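Long-range contacts in octenoyl-CoA reductase/carboxylase (Streptomyces sp., PDB 4A0S), which probably couples NADPH-dependent reduction of 2-octenoyl-CoA to its carboxylation, giving an extender unit for cinnabaramide polyketide biosynthesis: residues A19-T24 and V55-L60; L66-A71 and V120-G125; S73-T78 and V406-V411; V381-A386 and N437-L442. One frame throughout, in Å; residues are numbered along the deposited sequence.

Contact 1: residues A19-T24 and V55-L60; sequences APVPDT and VPMPEL
T24 and P56 meet as an antiparallel non-hydrogen-bonded pair, and beside them M57 N donates to D23 O over 2.8 Å, with 167° at the hydrogen. The pair belongs to a small antiparallel sheet, at the point where strand 24-31 starts and strand 54-56 ends; on the other side of the pair the ladder continues through the backbone bonds of V55 with Y25. The donor M57 N stands above the D23 carbonyl plane, 39° out of it, rather than on a lone pair. M57 carries most of the side-chain contact. Its CG runs opposite the backbone N (chi1 177°), and bends at chi2 and chi3 fold the rest of the chain round, so that the methyl CE comes to 3.6 Å from V21 CG1. The two side chains cross at about a right angle, and V21 CG1 also lies 3.8 Å from M57 CG. The P22 carbonyl touches the root of the methionine, P22 O to M57 CB being 3.2 Å. Y176 of strand 176-180 packs against both P22 and M57. The hydroxyl of T24 turns to E54, while the backbone CA-H of T24 rests on the V55 carbonyl, T24 CA to V55 O 3.1 Å.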
loop_
_atom_site.group_PDB
_atom_site.type_symbol
_atom_site.label_atom_id
_atom_site.label_comp_id
_atom_site.label_asym_id
_atom_site.label_seq_id
_atom_site.Cartn_x
_atom_site.Cartn_y
_atom_site.Cartn_z
ATOM N N ALA A 19 -24.036 15.077 -40.483
ATOM C CA ALA A 19 -23.103 14.696 -41.542
ATOM C C ALA A 19 -22.916 13.181 -41.523
ATOM O O ALA A 19 -22.524 12.626 -40.496
ATOM C CB ALA A 19 -21.775 15.402 -41.356
ATOM N N PRO A 20 -23.199 12.504 -42.651
ATOM C CA PRO A 20 -23.147 11.041 -42.606
ATOM C C PRO A 20 -21.753 10.497 -42.306
ATOM O O PRO A 20 -20.739 11.131 -42.642
ATOM C CB PRO A 20 -23.606 10.615 -44.013
ATOM C CG PRO A 20 -23.452 11.821 -44.866
ATOM C CD PRO A 20 -23.643 13.007 -43.964
ATOM N N VAL A 21 -21.713 9.330 -41.665
ATOM C CA VAL A 21 -20.463 8.605 -41.486
ATOM C C VAL A 21 -20.086 8.001 -42.827
ATOM O O VAL A 21 -20.927 7.374 -43.470
ATOM C CB VAL A 21 -20.567 7.473 -40.424
ATOM C CG1 VAL A 21 -19.176 6.960 -40.072
ATOM C CG2 VAL A 21 -21.281 7.951 -39.175
ATOM N N PRO A 22 -18.831 8.210 -43.262
ATOM C CA PRO A 22 -18.331 7.595 -44.486
ATOM C C PRO A 22 -18.282 6.078 -44.368
ATOM O O PRO A 22 -18.037 5.552 -43.286
ATOM C CB PRO A 22 -16.898 8.124 -44.597
ATOM C CG PRO A 22 -16.797 9.239 -43.658
ATOM C CD PRO A 22 -17.826 9.071 -42.616
ATOM N N ASP A 23 -18.507 5.399 -45.487
ATOM C CA ASP A 23 -18.450 3.942 -45.573
ATOM C C ASP A 23 -17.042 3.437 -45.355
ATOM O O ASP A 23 -16.835 2.290 -44.951
ATOM C CB ASP A 23 -18.889 3.498 -46.969
ATOM C CG ASP A 23 -20.375 3.622 -47.173
ATOM O OD1 ASP A 23 -21.086 3.837 -46.165
ATOM O OD2 ASP A 23 -20.831 3.497 -48.330
ATOM N N THR A 24 -16.076 4.274 -45.701
ATOM C CA THR A 24 -14.670 3.907 -45.585
ATOM C C THR A 24 -13.901 5.084 -45.033
ATOM O O THR A 24 -14.388 6.209 -45.005
ATOM C CB THR A 24 -14.038 3.516 -46.951
ATOM O OG1 THR A 24 -13.902 4.680 -47.765
ATOM C CG2 THR A 24 -14.883 2.473 -47.695
ATOM N N VAL A 55 -10.182 1.867 -45.600
ATOM C CA VAL A 55 -10.599 0.644 -44.965
ATOM C C VAL A 55 -12.073 0.809 -44.613
ATOM O O VAL A 55 -12.542 1.934 -44.438
ATOM C CB VAL A 55 -9.768 0.318 -43.681
ATOM C CG1 VAL A 55 -8.306 0.066 -44.015
ATOM C CG2 VAL A 55 -9.906 1.431 -42.672
ATOM N N PRO A 56 -12.811 -0.302 -44.509
ATOM C CA PRO A 56 -14.229 -0.192 -44.185
ATOM C C PRO A 56 -14.439 0.450 -42.827
ATOM O O PRO A 56 -13.748 0.106 -41.867
ATOM C CB PRO A 56 -14.682 -1.649 -44.142
ATOM C CG PRO A 56 -13.753 -2.334 -45.108
ATOM C CD PRO A 56 -12.431 -1.687 -44.848
ATOM N N MET A 57 -15.381 1.385 -42.755
ATOM C CA MET A 57 -15.853 1.904 -41.476
ATOM C C MET A 57 -16.611 0.800 -40.728
ATOM O O MET A 57 -17.614 0.311 -41.245
ATOM C CB MET A 57 -16.800 3.072 -41.714
ATOM C CG MET A 57 -17.409 3.642 -40.458
ATOM S SD MET A 57 -16.159 4.373 -39.371
ATOM C CE MET A 57 -15.756 5.877 -40.239
ATOM N N PRO A 58 -16.159 0.425 -39.510
ATOM C CA PRO A 58 -16.917 -0.606 -38.796
ATOM C C PRO A 58 -18.170 -0.040 -38.162
ATOM O O PRO A 58 -18.316 1.181 -38.047
ATOM C CB PRO A 58 -15.949 -1.049 -37.698
ATOM C CG PRO A 58 -15.177 0.177 -37.392
ATOM C CD PRO A 58 -14.988 0.866 -38.725
ATOM N N GLU A 59 -19.071 -0.932 -37.780
ATOM C CA GLU A 59 -20.225 -0.566 -37.004
ATOM C C GLU A 59 -19.783 -0.277 -35.570
ATOM O O GLU A 59 -18.927 -0.974 -34.992
ATOM C CB GLU A 59 -21.252 -1.679 -37.057
ATOM C CG GLU A 59 -22.522 -1.443 -36.267
ATOM C CD GLU A 59 -23.434 -2.660 -36.267
ATOM O OE1 GLU A 59 -22.981 -3.762 -36.654
ATOM O OE2 GLU A 59 -24.610 -2.510 -35.873
ATOM N N LEU A 60 -20.349 0.788 -35.027
ATOM C CA LEU A 60 -20.019 1.229 -33.687
ATOM C C LEU A 60 -20.763 0.402 -32.634
ATOM O O LEU A 60 -21.967 0.232 -32.702
ATOM C CB LEU A 60 -20.412 2.692 -33.573
ATOM C CG LEU A 60 -19.604 3.603 -32.672
ATOM C CD1 LEU A 60 -18.111 3.569 -33.050
ATOM C CD2 LEU A 60 -20.209 4.970 -32.824
#

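Contact 2: residues L66-A71 and V120-G125; sequences LVAVMA and VVVRTG
V122 holds chi1 at -67°, which sets CG2 between its own backbone N and carbonyl carbon and sends the two methyls to different residues of the partner strand. V122 CG2 meets L66 CG at 3.6 Å, L66 having swung its CG opposite the backbone N (chi1 -179°); V122 CG1 reaches A68 CB, also at 3.6 Å. The backbones of strands 64-73 and 117-124 run antiparallel, their short segments at 149°, and a classic beta bulge breaks the ladder: V122 and R123 together face L66. The L66 carbonyl oxygen is gripped twice, by V122 N at 2.8 Å, coming nearly along the C=O axis, and by R123 N at 3.3 Å, on a lone pair in the carbonyl plane. L66 N in turn donates to R123 O. Farther along, A68 and V120 exchange a pair of backbone bonds, and V67 lies opposite V121 with no bond between them. The R123 guanidinium curls back, NH1 donating to V122 O at 2.8 Å, while NH2 binds A19 O. M70 CG lies alongside V120 CG2. Both strands belong to the GroES-like domain. V7 of helix 2-8 covers A68, V120 and V122, W193 of helix 193-197 touches M70 and V120, and V137 of strand 136-139 packs on V67 and V121.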
loop_
_atom_site.group_PDB
_atom_site.type_symbol
_atom_site.label_atom_id
_atom_site.label_comp_id
_atom_site.label_asym_id
_atom_site.label_seq_id
_atom_site.Cartn_x
_atom_site.Cartn_y
_atom_site.Cartn_z
ATOM N N LEU A 66 -16.960 6.988 -32.120
ATOM C CA LEU A 66 -16.219 7.153 -33.343
ATOM C C LEU A 66 -15.609 8.514 -33.225
ATOM O O LEU A 66 -16.314 9.492 -33.029
ATOM C CB LEU A 66 -17.136 7.078 -34.545
ATOM C CG LEU A 66 -16.439 7.214 -35.893
ATOM C CD1 LEU A 66 -15.456 6.051 -36.162
ATOM C CD2 LEU A 66 -17.555 7.254 -36.914
ATOM N N VAL A 67 -14.294 8.566 -33.342
ATOM C CA VAL A 67 -13.559 9.805 -33.222
ATOM C C VAL A 67 -13.036 10.145 -34.605
ATOM O O VAL A 67 -12.483 9.272 -35.260
ATOM C CB VAL A 67 -12.353 9.619 -32.264
ATOM C CG1 VAL A 67 -11.458 10.856 -32.234
ATOM C CG2 VAL A 67 -12.846 9.270 -30.876
ATOM N N ALA A 68 -13.256 11.389 -35.050
ATOM C CA ALA A 68 -12.554 11.923 -36.218
ATOM C C ALA A 68 -11.189 12.265 -35.669
ATOM O O ALA A 68 -11.053 13.197 -34.891
ATOM C CB ALA A 68 -13.239 13.184 -36.762
ATOM N N VAL A 69 -10.190 11.483 -36.048
ATOM C CA VAL A 69 -8.870 11.612 -35.469
ATOM C C VAL A 69 -8.119 12.781 -36.100
ATOM O O VAL A 69 -7.858 12.795 -37.304
ATOM C CB VAL A 69 -8.057 10.330 -35.645
ATOM C CG1 VAL A 69 -6.675 10.494 -35.031
ATOM C CG2 VAL A 69 -8.785 9.149 -35.020
ATOM N N MET A 70 -7.741 13.738 -35.270
ATOM C CA MET A 70 -7.063 14.919 -35.768
ATOM C C MET A 70 -5.579 14.679 -35.896
ATOM O O MET A 70 -4.968 15.050 -36.890
ATOM C CB MET A 70 -7.372 16.100 -34.862
ATOM C CG MET A 70 -8.819 16.561 -35.024
ATOM S SD MET A 70 -9.167 17.140 -36.701
ATOM C CE MET A 70 -8.304 18.692 -36.659
ATOM N N ALA A 71 -5.022 14.014 -34.891
ATOM C CA ALA A 71 -3.621 13.693 -34.853
ATOM C C ALA A 71 -3.457 12.444 -34.003
ATOM O O ALA A 71 -4.296 12.148 -33.140
ATOM C CB ALA A 71 -2.837 14.851 -34.258
ATOM N N VAL A 120 -11.954 14.544 -32.518
ATOM C CA VAL A 120 -13.280 15.027 -32.302
ATOM C C VAL A 120 -14.257 13.868 -32.337
ATOM O O VAL A 120 -14.234 13.046 -33.250
ATOM C CB VAL A 120 -13.660 16.052 -33.378
ATOM C CG1 VAL A 120 -15.027 16.580 -33.103
ATOM C CG2 VAL A 120 -12.631 17.176 -33.426
ATOM N N VAL A 121 -15.116 13.814 -31.326
ATOM C CA VAL A 121 -16.166 12.829 -31.292
ATOM C C VAL A 121 -17.099 13.110 -32.451
ATOM O O VAL A 121 -17.502 14.255 -32.669
ATOM C CB VAL A 121 -16.932 12.896 -29.962
ATOM C CG1 VAL A 121 -18.077 11.924 -29.967
ATOM C CG2 VAL A 121 -15.978 12.627 -28.794
ATOM N N VAL A 122 -17.419 12.083 -33.220
ATOM C CA VAL A 122 -18.390 12.267 -34.296
ATOM C C VAL A 122 -19.638 11.401 -34.100
ATOM O O VAL A 122 -20.732 11.769 -34.527
ATOM C CB VAL A 122 -17.747 12.106 -35.694
ATOM C CG1 VAL A 122 -16.761 13.235 -35.945
ATOM C CG2 VAL A 122 -17.045 10.768 -35.822
ATOM N N ARG A 123 -19.482 10.263 -33.434
ATOM C CA ARG A 123 -20.623 9.414 -33.102
ATOM C C ARG A 123 -20.365 8.726 -31.783
ATOM O O ARG A 123 -19.228 8.443 -31.442
ATOM C CB ARG A 123 -20.859 8.344 -34.176
ATOM C CG ARG A 123 -21.301 8.885 -35.539
ATOM C CD ARG A 123 -22.742 9.372 -35.501
ATOM N NE ARG A 123 -23.224 9.702 -36.843
ATOM C CZ ARG A 123 -22.922 10.812 -37.515
ATOM N NH1 ARG A 123 -22.105 11.743 -37.007
ATOM N NH2 ARG A 123 -23.424 10.979 -38.722
ATOM N N THR A 124 -21.433 8.449 -31.052
ATOM C CA THR A 124 -21.327 7.676 -29.831
ATOM C C THR A 124 -22.354 6.575 -29.888
ATOM O O THR A 124 -23.477 6.780 -30.400
ATOM C CB THR A 124 -21.625 8.534 -28.584
ATOM O OG1 THR A 124 -23.002 8.939 -28.599
ATOM C CG2 THR A 124 -20.741 9.768 -28.536
ATOM N N GLY A 125 -21.986 5.416 -29.357
ATOM C CA GLY A 125 -22.915 4.309 -29.228
ATOM C C GLY A 125 -24.010 4.674 -28.238
ATOM O O GLY A 125 -23.848 5.605 -27.435
#

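Contact 3: residues S73-T78 and V406-V411; sequences SINYNT and VGKVAV. With NAP (NADP nicotinamide-adenine-dinucleotide phosphate), chain F.
K408 and N75 cross obliquely, the ammonium of the lysine arriving beside the amide of the asparagine with K408 NZ 2.7 Å from N75 OD1. To get there the K408 chain bends at chi2 and chi3 before running straight to NZ (chi4 -173°). Two hydrogen bonds fix that end: K408 NZ donates to S73 OG at 3.0 Å and to I74 O at 2.8 Å, the latter from above the carbonyl plane. S73 OG and N75 ND2 are both bonded to D116 OD1, so an acidic second-shell residue sets the groups that receive the lysine. With an alanine in place of K408, S73 OG and I74 O would probably lose this donor, and N75 OD1 the charged group beside it. The arrangement sits where strand 64-73 ends and helix 76-82 begins, joined to strand 408-412 in the mixed sheet of this enoyl reductase fold. S73 and A410 form an antiparallel non-hydrogen-bonded pair, I74 N donates to V409 O at 2.9 Å, and a water bridges I74 O to V409 N. The side chains of I74 and V411 meet at an oblique angle, I74 CD1 to V411 CG2 3.7 Å. Just beyond lies the cofactor. Y76 presents its ring edge to the NADP pyrophosphate, with CD2 3.3 Å from O2A of the nucleotide roughly in the ring plane, and its CB packs on the nicotinamide ribose. The next residue, N77, touches the bound octanoyl-coenzyme A, and one turn on W80 meets the Y76 ring.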
loop_
_atom_site.group_PDB
_atom_site.type_symbol
_atom_site.label_atom_id
_atom_site.label_comp_id
_atom_site.label_asym_id
_atom_site.label_seq_id
_atom_site.Cartn_x
_atom_site.Cartn_y
_atom_site.Cartn_z
ATOM N N SER A 73 0.085 9.504 -32.963
ATOM C CA SER A 73 1.521 9.526 -32.803
ATOM C C SER A 73 2.052 8.167 -33.181
ATOM O O SER A 73 1.302 7.171 -33.198
ATOM C CB SER A 73 1.888 9.832 -31.349
ATOM O OG SER A 73 1.727 8.673 -30.553
ATOM N N ILE A 74 3.344 8.110 -33.473
ATOM C CA ILE A 74 3.989 6.812 -33.568
ATOM C C ILE A 74 4.344 6.383 -32.158
ATOM O O ILE A 74 4.917 7.165 -31.374
ATOM C CB ILE A 74 5.252 6.838 -34.449
ATOM C CG1 ILE A 74 4.922 7.443 -35.804
ATOM C CG2 ILE A 74 5.824 5.427 -34.594
ATOM C CD1 ILE A 74 3.884 6.651 -36.579
ATOM N N ASN A 75 3.946 5.160 -31.830
ATOM C CA ASN A 75 4.391 4.529 -30.625
ATOM C C ASN A 75 5.242 3.379 -31.005
ATOM O O ASN A 75 5.216 2.929 -32.151
ATOM C CB ASN A 75 3.201 4.083 -29.794
ATOM C CG ASN A 75 2.631 5.217 -29.033
ATOM O OD1 ASN A 75 3.225 5.662 -28.059
ATOM N ND2 ASN A 75 1.527 5.755 -29.512
ATOM N N TYR A 76 6.023 2.897 -30.057
ATOM C CA TYR A 76 6.860 1.814 -30.426
ATOM C C TYR A 76 6.012 0.625 -30.823
ATOM O O TYR A 76 6.398 -0.116 -31.702
ATOM C CB TYR A 76 7.941 1.495 -29.390
ATOM C CG TYR A 76 9.201 1.092 -30.101
ATOM C CD1 TYR A 76 9.287 -0.148 -30.725
ATOM C CD2 TYR A 76 10.279 1.959 -30.216
ATOM C CE1 TYR A 76 10.418 -0.541 -31.420
ATOM C CE2 TYR A 76 11.437 1.572 -30.922
ATOM C CZ TYR A 76 11.486 0.313 -31.527
ATOM O OH TYR A 76 12.609 -0.132 -32.205
ATOM N N ASN A 77 4.835 0.471 -30.214
ATOM C CA ASN A 77 3.997 -0.670 -30.568
ATOM C C ASN A 77 3.543 -0.620 -32.032
ATOM O O ASN A 77 3.305 -1.663 -32.645
ATOM C CB ASN A 77 2.819 -0.893 -29.595
ATOM C CG ASN A 77 1.762 0.219 -29.653
ATOM O OD1 ASN A 77 1.949 1.248 -30.287
ATOM N ND2 ASN A 77 0.636 0.001 -28.976
ATOM N N THR A 78 3.466 0.593 -32.577
ATOM C CA THR A 78 3.185 0.812 -33.991
ATOM C C THR A 78 4.296 0.187 -34.804
ATOM O O THR A 78 4.036 -0.541 -35.762
ATOM C CB THR A 78 3.080 2.323 -34.320
ATOM O OG1 THR A 78 2.253 2.964 -33.338
ATOM C CG2 THR A 78 2.496 2.546 -35.742
ATOM N N VAL A 406 13.670 11.997 -30.839
ATOM C CA VAL A 406 13.588 12.083 -29.405
ATOM C C VAL A 406 12.137 12.427 -29.128
ATOM O O VAL A 406 11.431 12.935 -30.020
ATOM C CB VAL A 406 14.563 13.131 -28.830
ATOM C CG1 VAL A 406 15.978 12.740 -29.189
ATOM C CG2 VAL A 406 14.226 14.549 -29.345
ATOM N N GLY A 407 11.680 12.124 -27.916
ATOM C CA GLY A 407 10.320 12.404 -27.557
ATOM C C GLY A 407 9.368 11.665 -28.461
ATOM O O GLY A 407 9.533 10.474 -28.721
ATOM N N LYS A 408 8.379 12.397 -28.953
ATOM C CA LYS A 408 7.266 11.806 -29.641
ATOM C C LYS A 408 7.130 12.382 -31.028
ATOM O O LYS A 408 7.211 13.593 -31.234
ATOM C CB LYS A 408 5.968 12.077 -28.883
ATOM C CG LYS A 408 5.771 11.292 -27.590
ATOM C CD LYS A 408 5.584 9.796 -27.797
ATOM C CE LYS A 408 4.463 9.502 -28.771
ATOM N NZ LYS A 408 4.169 8.058 -28.852
ATOM N N VAL A 409 6.895 11.489 -31.965
ATOM C CA VAL A 409 6.602 11.878 -33.321
ATOM C C VAL A 409 5.104 11.852 -33.496
ATOM O O VAL A 409 4.480 10.806 -33.405
ATOM C CB VAL A 409 7.245 10.945 -34.342
ATOM C CG1 VAL A 409 6.915 11.452 -35.756
ATOM C CG2 VAL A 409 8.738 10.930 -34.151
ATOM N N ALA A 410 4.536 13.021 -33.728
ATOM C CA ALA A 410 3.123 13.135 -33.936
ATOM C C ALA A 410 2.831 12.822 -35.381
ATOM O O ALA A 410 3.686 12.999 -36.259
ATOM C CB ALA A 410 2.667 14.538 -33.602
ATOM N N VAL A 411 1.612 12.371 -35.622
ATOM C CA VAL A 411 1.126 12.207 -36.974
ATOM C C VAL A 411 -0.188 12.953 -37.052
ATOM O O VAL A 411 -1.122 12.671 -36.294
ATOM C CB VAL A 411 0.952 10.702 -37.355
ATOM C CG1 VAL A 411 0.338 10.542 -38.730
ATOM C CG2 VAL A 411 2.291 9.964 -37.306
HETATM P PA NAP F . 11.065 5.360 -28.136
HETATM O O1A NAP F . 10.343 6.757 -28.220
HETATM O O2A NAP F . 11.709 4.859 -29.394
HETATM O O5B NAP F . 12.146 5.511 -27.052
HETATM C C5B NAP F . 12.850 4.342 -26.683
HETATM C C4B NAP F . 14.195 4.799 -26.143
HETATM O O4B NAP F . 14.870 3.602 -25.731
HETATM C C3B NAP F . 15.080 5.480 -27.210
HETATM O O3B NAP F . 15.203 6.828 -26.803
HETATM C C2B NAP F . 16.451 4.849 -27.024
HETATM O O2B NAP F . 17.229 5.534 -26.044
HETATM C C1B NAP F . 16.156 3.493 -26.491
HETATM N N9A NAP F . 15.915 2.588 -27.643
HETATM C C8A NAP F . 15.374 2.861 -28.842
HETATM N N7A NAP F . 15.301 1.748 -29.584
HETATM C C5A NAP F . 15.803 0.778 -28.833
HETATM C C6A NAP F . 16.010 -0.558 -29.068
HETATM N N6A NAP F . 15.638 -1.092 -30.230
HETATM N N1A NAP F . 16.546 -1.287 -28.101
HETATM C C2A NAP F . 16.878 -0.756 -26.928
HETATM N N3A NAP F . 16.722 0.524 -26.670
HETATM C C4A NAP F . 16.181 1.301 -27.613
HETATM O O3 NAP F . 10.052 4.238 -27.606
HETATM P PN NAP F . 9.128 4.421 -26.304
HETATM O O1N NAP F . 7.790 4.960 -26.922
HETATM O O2N NAP F . 9.775 5.205 -25.191
HETATM O O5D NAP F . 8.944 2.873 -25.963
HETATM C C5D NAP F . 10.097 2.229 -25.430
HETATM C C4D NAP F . 9.669 0.814 -25.160
HETATM O O4D NAP F . 8.536 0.899 -24.228
HETATM C C3D NAP F . 9.126 0.099 -26.398
HETATM O O3D NAP F . 9.633 -1.244 -26.250
HETATM C C2D NAP F . 7.623 0.146 -26.227
HETATM O O2D NAP F . 6.976 -0.973 -26.878
HETATM C C1D NAP F . 7.564 -0.064 -24.727
HETATM N N1N NAP F . 6.365 0.598 -24.270
HETATM C C2N NAP F . 5.533 -0.125 -23.441
HETATM C C3N NAP F . 4.409 0.522 -23.012
HETATM C C7N NAP F . 3.511 -0.260 -22.135
HETATM O O7N NAP F . 3.815 -1.385 -21.724
HETATM N N7N NAP F . 2.381 0.352 -21.904
HETATM C C4N NAP F . 4.108 1.837 -23.379
HETATM C C5N NAP F . 4.941 2.579 -24.198
HETATM C C6N NAP F . 6.091 1.947 -24.644
HETATM P P2B NAP F . 18.805 5.212 -26.075
HETATM O O1X NAP F . 19.263 6.500 -25.189
HETATM O O2X NAP F . 19.127 3.844 -25.287
HETATM O O3X NAP F . 19.102 5.256 -27.555
HETATM O O HOH W 1 6.887 8.928 -31.582
#

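Contact 4: residues V381-A386 and N437-L442; sequences VPAMSA and NPLRGL
Two consecutive beta turns, type I from N437 to R440 and type II from L439 to L442, lie against the entry to strand 384-389, where P438 and L439 make the apolar contacts. V381 lies slantwise across P438, its methyl CG2 3.6 Å from P438 CD and almost as near CG. L439 CB sits over the M384 carbonyl, and L439 CD1 reaches A383 O at 3.4 Å. Replacing P438 by a glycine would probably leave V381 CG2 facing a gap and let the type I turn, whose second position the proline ring stiffens, become more mobile. Where strand 384-389 begins, in the mixed sheet beside strand 408-412, water does most of the polar joining. Water 2 takes the N-H of L439 and lies within bonding distance of both P382 O and M384 O, with more acceptors than it has protons to give; water 4 donates to M384 O and to N437 OD1. N437 OD1 also lies 3.4 Å from the M384 methyl CE, the two side chains running side by side, and N437 ND2 is bonded to E433 O and E195 OE2. At the other end of the turns G441 N makes a weak bond to S385 O at 3.4 Å, doubled by water 6, while water 5 spans S385 OG and L442 O; S385 OG is also hydrogen-bonded to V406 O. The S385 CB touches L439 O at 3.3 Å. R440, an exposed residue, lays one guanidinium face, offset toward the rim, over N437 CB and forms a salt bridge to D434.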
loop_
_atom_site.group_PDB
_atom_site.type_symbol
_atom_site.label_atom_id
_atom_site.label_comp_id
_atom_site.label_asym_id
_atom_site.label_seq_id
_atom_site.Cartn_x
_atom_site.Cartn_y
_atom_site.Cartn_z
ATOM N N VAL A 381 4.187 18.558 -20.063
ATOM C CA VAL A 381 4.024 19.113 -21.399
ATOM C C VAL A 381 4.282 18.019 -22.419
ATOM O O VAL A 381 4.971 17.036 -22.108
ATOM C CB VAL A 381 4.959 20.311 -21.647
ATOM C CG1 VAL A 381 4.689 21.441 -20.624
ATOM C CG2 VAL A 381 6.445 19.868 -21.662
ATOM N N PRO A 382 3.708 18.176 -23.630
ATOM C CA PRO A 382 3.842 17.166 -24.673
ATOM C C PRO A 382 5.294 17.103 -25.091
ATOM O O PRO A 382 5.975 18.122 -25.101
ATOM C CB PRO A 382 2.982 17.716 -25.810
ATOM C CG PRO A 382 2.005 18.591 -25.144
ATOM C CD PRO A 382 2.772 19.235 -24.032
ATOM N N ALA A 383 5.733 15.892 -25.414
ATOM C CA ALA A 383 7.095 15.590 -25.784
ATOM C C ALA A 383 7.199 15.530 -27.307
ATOM O O ALA A 383 8.062 14.853 -27.837
ATOM C CB ALA A 383 7.499 14.265 -25.180
ATOM N N MET A 384 6.323 16.250 -28.001
ATOM C CA MET A 384 6.331 16.208 -29.460
ATOM C C MET A 384 7.591 16.862 -29.964
ATOM O O MET A 384 7.977 17.916 -29.487
ATOM C CB MET A 384 5.110 16.911 -30.020
ATOM C CG MET A 384 4.986 16.813 -31.524
ATOM S SD MET A 384 3.524 17.697 -32.002
ATOM C CE MET A 384 4.106 19.396 -31.915
ATOM N N SER A 385 8.243 16.224 -30.920
ATOM C CA SER A 385 9.478 16.759 -31.481
ATOM C C SER A 385 9.406 16.856 -32.989
ATOM O O SER A 385 10.241 17.517 -33.621
ATOM C CB SER A 385 10.649 15.871 -31.102
ATOM O OG SER A 385 10.536 14.588 -31.684
ATOM N N ALA A 386 8.423 16.171 -33.562
ATOM C CA ALA A 386 8.262 16.128 -35.003
ATOM C C ALA A 386 6.824 15.812 -35.320
ATOM O O ALA A 386 6.126 15.181 -34.529
ATOM C CB ALA A 386 9.199 15.083 -35.623
ATOM N N ASN A 437 6.581 22.890 -25.965
ATOM C CA ASN A 437 7.294 22.098 -26.961
ATOM C C ASN A 437 8.776 22.120 -26.722
ATOM O O ASN A 437 9.513 22.607 -27.577
ATOM C CB ASN A 437 7.009 22.618 -28.367
ATOM C CG ASN A 437 5.590 22.372 -28.791
ATOM O OD1 ASN A 437 5.272 21.313 -29.323
ATOM N ND2 ASN A 437 4.730 23.351 -28.568
ATOM N N PRO A 438 9.226 21.576 -25.567
ATOM C CA PRO A 438 10.641 21.562 -25.233
ATOM C C PRO A 438 11.462 20.845 -26.292
ATOM O O PRO A 438 12.621 21.192 -26.526
ATOM C CB PRO A 438 10.683 20.780 -23.920
ATOM C CG PRO A 438 9.404 20.011 -23.881
ATOM C CD PRO A 438 8.419 20.913 -24.528
ATOM N N LEU A 439 10.849 19.861 -26.942
ATOM C CA LEU A 439 11.561 19.042 -27.913
ATOM C C LEU A 439 11.400 19.486 -29.358
ATOM O O LEU A 439 11.844 18.783 -30.263
ATOM C CB LEU A 439 11.155 17.576 -27.763
ATOM C CG LEU A 439 11.453 16.947 -26.398
ATOM C CD1 LEU A 439 11.052 15.494 -26.421
ATOM C CD2 LEU A 439 12.937 17.101 -25.982
ATOM N N ARG A 440 10.815 20.658 -29.581
ATOM C CA ARG A 440 10.556 21.105 -30.943
ATOM C C ARG A 440 11.853 21.068 -31.752
ATOM O O ARG A 440 12.886 21.577 -31.305
ATOM C CB ARG A 440 9.994 22.524 -30.962
ATOM C CG ARG A 440 9.542 22.956 -32.336
ATOM C CD ARG A 440 9.594 24.472 -32.519
ATOM N NE ARG A 440 8.987 25.215 -31.408
ATOM C CZ ARG A 440 7.707 25.147 -31.037
ATOM N NH1 ARG A 440 6.857 24.339 -31.661
ATOM N NH2 ARG A 440 7.279 25.885 -30.021
ATOM N N GLY A 441 11.797 20.429 -32.914
ATOM C CA GLY A 441 12.928 20.457 -33.852
ATOM C C GLY A 441 14.116 19.569 -33.502
ATOM O O GLY A 441 15.049 19.450 -34.297
ATOM N N LEU A 442 14.089 18.942 -32.328
ATOM C CA LEU A 442 15.196 18.080 -31.895
ATOM C C LEU A 442 15.079 16.707 -32.497
ATOM O O LEU A 442 13.983 16.216 -32.705
ATOM C CB LEU A 442 15.239 17.950 -30.376
ATOM C CG LEU A 442 15.482 19.241 -29.588
ATOM C CD1 LEU A 442 15.847 18.885 -28.161
ATOM C CD2 LEU A 442 16.559 20.103 -30.234
HETATM O O HOH W 2 8.149 18.746 -27.103
HETATM O O HOH W 3 5.174 19.219 -27.633
HETATM O O HOH W 4 7.323 20.334 -30.781
HETATM O O HOH W 5 12.553 13.857 -33.126
HETATM O O HOH W 6 9.422 20.276 -34.722
#

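Contacts 2 and 3 are buried and share strand 64-73 and the mixed sheet; contact 4 reaches the same sheet through strand 384-389 and is partly buried, whereas contact 1 is a surface contact on a separate antiparallel sheet. Contacts 1 and 2 nevertheless touch, V21 and M57 packing on L66. Contacts 3 and 4 are joined by S385 OG to V406 O and K408 N to A383 O, both probable hydrogen bonds. Contact 2 depends on backbone bonds and apolar packing, contact 3 on a buried lysine near the cofactor pocket, contact 4 on apolar packing with most of its polar links made through waters, and contact 1 on one backbone bond and a methionine.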